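Local coordinates for type II secretion system protein L (Pseudomonas aeruginosa, PDB 6GHU) that forms part of the inner-membrane platform of the type II secretion system, linking the cytoplasmic energy-providing ATPase to the rest of the machinery that exports proteases and toxins, at residues E46-R49 and S50-E54; G7-A10 and T11-G15. All coordinates share one frame; numbering follows the deposited sequence. Where two conformers were deposited one is given.

Interaction 1: residues E46-R49 and S50-E54; sequences ERLR and SRLSE
Residues 46-49 and 50-54 are successive turns of one alpha-helix, joined by four i to i+4 backbone hydrogen bonds: Ser50 N to Glu46 O, Arg51 N to Arg47 O, Leu52 N to Leu48 O and Ser53 N to Arg49 O, all between 2.8 and 3.0 Å. On one flank Arg51 folds back over the preceding turn. A bend at its chi2 (-57°) brings the guanidinium beside the Arg47 chain, whose CG lies over one face, toward the rim, 3.5 Å from Arg51 NH1. The two guanidinium planes are 55° apart, and Arg47 turns its charged end to a salt bridge with Glu16. Another flank carries Arg49, which grips Glu46 side-on in a salt bridge: NH2 reaches OE1 at 3.0 Å and NE reaches OE2 at 3.2 Å, both nearly straight, meeting the carboxylate on its syn sides but somewhat out of its plane. This double grip limits rotation of the guanidinium, one face of which lies over Ser50 CA. Toward the protein interior, Leu48 CD1 meets Leu52 CG at 3.9 Å, and both leucines also pack on Leu75. Buried leucines one turn apart, with charged residues on the outer flanks, make this an amphipathic helix covering the sheet of a ferredoxin-like fold.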
loop_
_atom_site.group_PDB
_atom_site.type_symbol
_atom_site.label_atom_id
_atom_site.label_comp_id
_atom_site.label_asym_id
_atom_site.label_seq_id
_atom_site.Cartn_x
_atom_site.Cartn_y
_atom_site.Cartn_z
ATOM N N GLU A 46 -1.489 -7.969 -18.375
ATOM C CA GLU A 46 -0.414 -8.936 -18.571
ATOM C C GLU A 46 0.939 -8.246 -18.585
ATOM O O GLU A 46 1.914 -8.769 -18.033
ATOM C CB GLU A 46 -0.638 -9.711 -19.871
ATOM C CG GLU A 46 0.573 -10.502 -20.377
ATOM C CD GLU A 46 1.159 -11.455 -19.343
ATOM O OE1 GLU A 46 2.378 -11.720 -19.412
ATOM O OE2 GLU A 46 0.410 -11.943 -18.469
ATOM N N ARG A 47 1.019 -7.070 -19.210
ATOM C CA ARG A 47 2.273 -6.330 -19.214
ATOM C C ARG A 47 2.648 -5.904 -17.802
ATOM O O ARG A 47 3.808 -6.019 -17.397
ATOM C CB ARG A 47 2.161 -5.116 -20.135
ATOM C CG ARG A 47 3.476 -4.387 -20.354
ATOM C CD ARG A 47 3.367 -3.387 -21.485
ATOM N NE ARG A 47 2.479 -2.280 -21.146
ATOM C CZ ARG A 47 1.827 -1.537 -22.036
ATOM N NH1 ARG A 47 1.946 -1.785 -23.333
ATOM N NH2 ARG A 47 1.042 -0.549 -21.627
ATOM N N LEU A 48 1.670 -5.423 -17.036
ATOM C CA LEU A 48 1.918 -5.046 -15.651
ATOM C C LEU A 48 2.384 -6.238 -14.818
ATOM O O LEU A 48 3.304 -6.111 -14.004
ATOM C CB LEU A 48 0.653 -4.436 -15.048
ATOM C CG LEU A 48 0.710 -4.189 -13.538
ATOM C CD1 LEU A 48 1.893 -3.302 -13.194
ATOM C CD2 LEU A 48 -0.577 -3.566 -13.054
ATOM N N ARG A 49 1.750 -7.399 -14.986
ATOM C CA ARG A 49 2.214 -8.588 -14.280
ATOM C C ARG A 49 3.662 -8.884 -14.640
ATOM O O ARG A 49 4.494 -9.148 -13.763
ATOM C CB ARG A 49 1.331 -9.789 -14.614
ATOM C CG ARG A 49 1.675 -11.060 -13.835
ATOM C CD ARG A 49 1.429 -12.316 -14.659
ATOM N NE ARG A 49 2.218 -12.318 -15.891
ATOM C CZ ARG A 49 3.516 -12.604 -15.959
ATOM N NH1 ARG A 49 4.197 -12.914 -14.865
ATOM N NH2 ARG A 49 4.141 -12.573 -17.128
ATOM N N SER A 50 3.975 -8.843 -15.936
ATOM C CA SER A 50 5.331 -9.115 -16.399
ATOM C C SER A 50 6.327 -8.126 -15.808
ATOM O O SER A 50 7.429 -8.513 -15.406
ATOM C CB SER A 50 5.375 -9.064 -17.929
ATOM O OG SER A 50 6.640 -9.472 -18.413
ATOM N N ARG A 51 5.952 -6.847 -15.736
ATOM C CA ARG A 51 6.849 -5.837 -15.184
ATOM C C ARG A 51 7.076 -6.046 -13.688
ATOM O O ARG A 51 8.196 -5.869 -13.193
ATOM C CB ARG A 51 6.283 -4.439 -15.432
ATOM C CG ARG A 51 6.200 -4.029 -16.896
ATOM C CD ARG A 51 7.539 -4.103 -17.577
ATOM N NE ARG A 51 7.520 -3.478 -18.901
ATOM C CZ ARG A 51 7.191 -4.101 -20.031
ATOM N NH1 ARG A 51 6.838 -5.381 -20.020
ATOM N NH2 ARG A 51 7.214 -3.436 -21.179
ATOM N N LEU A 52 6.021 -6.392 -12.949
ATOM C CA LEU A 52 6.176 -6.653 -11.522
ATOM C C LEU A 52 7.090 -7.845 -11.288
ATOM O O LEU A 52 7.961 -7.811 -10.412
ATOM C CB LEU A 52 4.813 -6.896 -10.882
ATOM C CG LEU A 52 3.895 -5.679 -10.828
ATOM C CD1 LEU A 52 2.482 -6.114 -10.539
ATOM C CD2 LEU A 52 4.389 -4.693 -9.774
ATOM N N SER A 53 6.902 -8.908 -12.068
ATOM C CA SER A 53 7.753 -10.086 -11.948
ATOM C C SER A 53 9.186 -9.764 -12.346
ATOM O O SER A 53 10.132 -10.170 -11.663
ATOM C CB SER A 53 7.189 -11.215 -12.812
ATOM O OG SER A 53 8.057 -12.333 -12.831
ATOM N N GLU A 54 9.361 -9.030 -13.450
ATOM C CA GLU A 54 10.688 -8.612 -13.894
ATOM C C GLU A 54 11.413 -7.818 -12.814
ATOM O O GLU A 54 12.640 -7.898 -12.688
ATOM C CB GLU A 54 10.553 -7.782 -15.176
ATOM C CG GLU A 54 11.681 -6.792 -15.441
ATOM C CD GLU A 54 11.391 -5.890 -16.624
ATOM O OE1 GLU A 54 11.431 -4.648 -16.445
ATOM O OE2 GLU A 54 11.109 -6.423 -17.725
#

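Interaction 2: residues G7-A10 and T11-G15; sequences GQAA and TVIGG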
loop_
_atom_site.group_PDB
_atom_site.type_symbol
_atom_site.label_atom_id
_atom_site.label_comp_id
_atom_site.label_asym_id
_atom_site.label_seq_id
_atom_site.Cartn_x
_atom_site.Cartn_y
_atom_site.Cartn_z
ATOM N N GLY A 7 6.375 -0.394 -1.839
ATOM C CA GLY A 7 7.023 0.719 -2.509
ATOM C C GLY A 7 7.465 0.371 -3.916
ATOM O O GLY A 7 7.291 1.162 -4.844
ATOM N N GLN A 8 8.041 -0.817 -4.095
ATOM C CA GLN A 8 8.471 -1.221 -5.428
ATOM C C GLN A 8 7.273 -1.430 -6.346
ATOM O O GLN A 8 7.283 -0.980 -7.496
ATOM C CB GLN A 8 9.322 -2.487 -5.341
ATOM C CG GLN A 8 9.974 -2.869 -6.655
ATOM C CD GLN A 8 11.086 -3.878 -6.472
ATOM O OE1 GLN A 8 11.912 -3.749 -5.568
ATOM N NE2 GLN A 8 11.113 -4.891 -7.328
ATOM N N ALA A 9 6.221 -2.090 -5.851
ATOM C CA ALA A 9 5.027 -2.287 -6.662
ATOM C C ALA A 9 4.429 -0.954 -7.097
ATOM O O ALA A 9 4.036 -0.789 -8.257
ATOM C CB ALA A 9 3.997 -3.106 -5.890
ATOM N N ALA A 10 4.360 0.014 -6.184
ATOM C CA ALA A 10 3.807 1.319 -6.532
ATOM C C ALA A 10 4.594 1.969 -7.664
ATOM O O ALA A 10 4.016 2.643 -8.525
ATOM C CB ALA A 10 3.799 2.224 -5.304
ATOM N N THR A 11 5.916 1.792 -7.671
ATOM C CA THR A 11 6.732 2.357 -8.740
ATOM C C THR A 11 6.462 1.653 -10.063
ATOM O O THR A 11 6.322 2.302 -11.105
ATOM C CB THR A 11 8.212 2.260 -8.369
ATOM O OG1 THR A 11 8.474 3.103 -7.240
ATOM C CG2 THR A 11 9.090 2.693 -9.528
ATOM N N VAL A 12 6.405 0.322 -10.045
ATOM C CA VAL A 12 6.153 -0.430 -11.270
ATOM C C VAL A 12 4.762 -0.116 -11.805
ATOM O O VAL A 12 4.579 0.147 -13.001
ATOM C CB VAL A 12 6.337 -1.936 -11.015
ATOM C CG1 VAL A 12 6.048 -2.745 -12.268
ATOM C CG2 VAL A 12 7.749 -2.205 -10.535
ATOM N N ILE A 13 3.757 -0.142 -10.927
ATOM C CA ILE A 13 2.395 0.161 -11.354
ATOM C C ILE A 13 2.327 1.576 -11.906
ATOM O O ILE A 13 1.621 1.848 -12.888
ATOM C CB ILE A 13 1.416 -0.053 -10.186
ATOM C CG1 ILE A 13 1.428 -1.524 -9.765
ATOM C CG2 ILE A 13 0.005 0.365 -10.572
ATOM C CD1 ILE A 13 0.889 -1.783 -8.369
ATOM N N GLY A 14 3.077 2.495 -11.297
ATOM C CA GLY A 14 3.135 3.864 -11.775
ATOM C C GLY A 14 3.673 3.995 -13.184
ATOM O O GLY A 14 3.369 4.979 -13.863
ATOM N N GLY A 15 4.474 3.029 -13.635
ATOM C CA GLY A 15 4.926 3.005 -15.012
ATOM C C GLY A 15 3.868 2.572 -16.004
ATOM O O GLY A 15 4.114 2.644 -17.211
#
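With chi1 at -66°, Thr11 sets OG1 beside its own backbone N, facing back along the helix to Gly7 O; Ile13, with CG1 likewise beside its N, directs its chain back over the Ala9 carbonyl. Thr11 OG1 gives a weak hydrogen bond to Gly7 O at 3.3 Å, and the same oxygen accepts Thr11 N at 3.2 Å, so one carbonyl serves both donors of the threonine. Ile13 CG1 lies 3.1 Å from Ala9 O, and its CD1 ends 4.2 Å from Ala9 CB, a light apolar touch one turn apart. Beneath these side chains Val12 N bonds to Gln8 O, and Ile13 N to Ala9 O at 2.8 Å with an almost straight N-H (173°). Val12 CG2 sits against the Gln8 carbonyl, 3.3 Å from its oxygen. The next bond, Gly14 N to Ala10 O, is more bent (145°), its donor above the carbonyl plane. Gln8 sends NE2 to the hydroxyl of Ser55, while Ala10 packs on Leu3 of the second subunit. Small and apolar side chains thus leave cohesion within this stretch mainly to backbone hydrogen bonds, with the threonine hydroxyl adding a weak polar link.

In the fold
From the N terminus, the chain first forms interaction 2 within helix 3-14, then runs through the hairpin of strands 20-27 and 32-39 before reaching interaction 1 within helix 42-54. Both contacts are local, joining consecutive turns without closing a long loop, and they lie in series, neither nested nor crossing. The centres of interactions 1 and 2 are about 11 Å apart, and the two touch. Val12 CG1 is 3.6 Å from both Leu52 CD2 and Arg51 CB, while Leu48 CD1 packs on Ile13 CG1. The two helices are thereby joined, and through Leu48 and Leu52 helix 42-54 packs on strand 70-77 of the four-stranded antiparallel sheet.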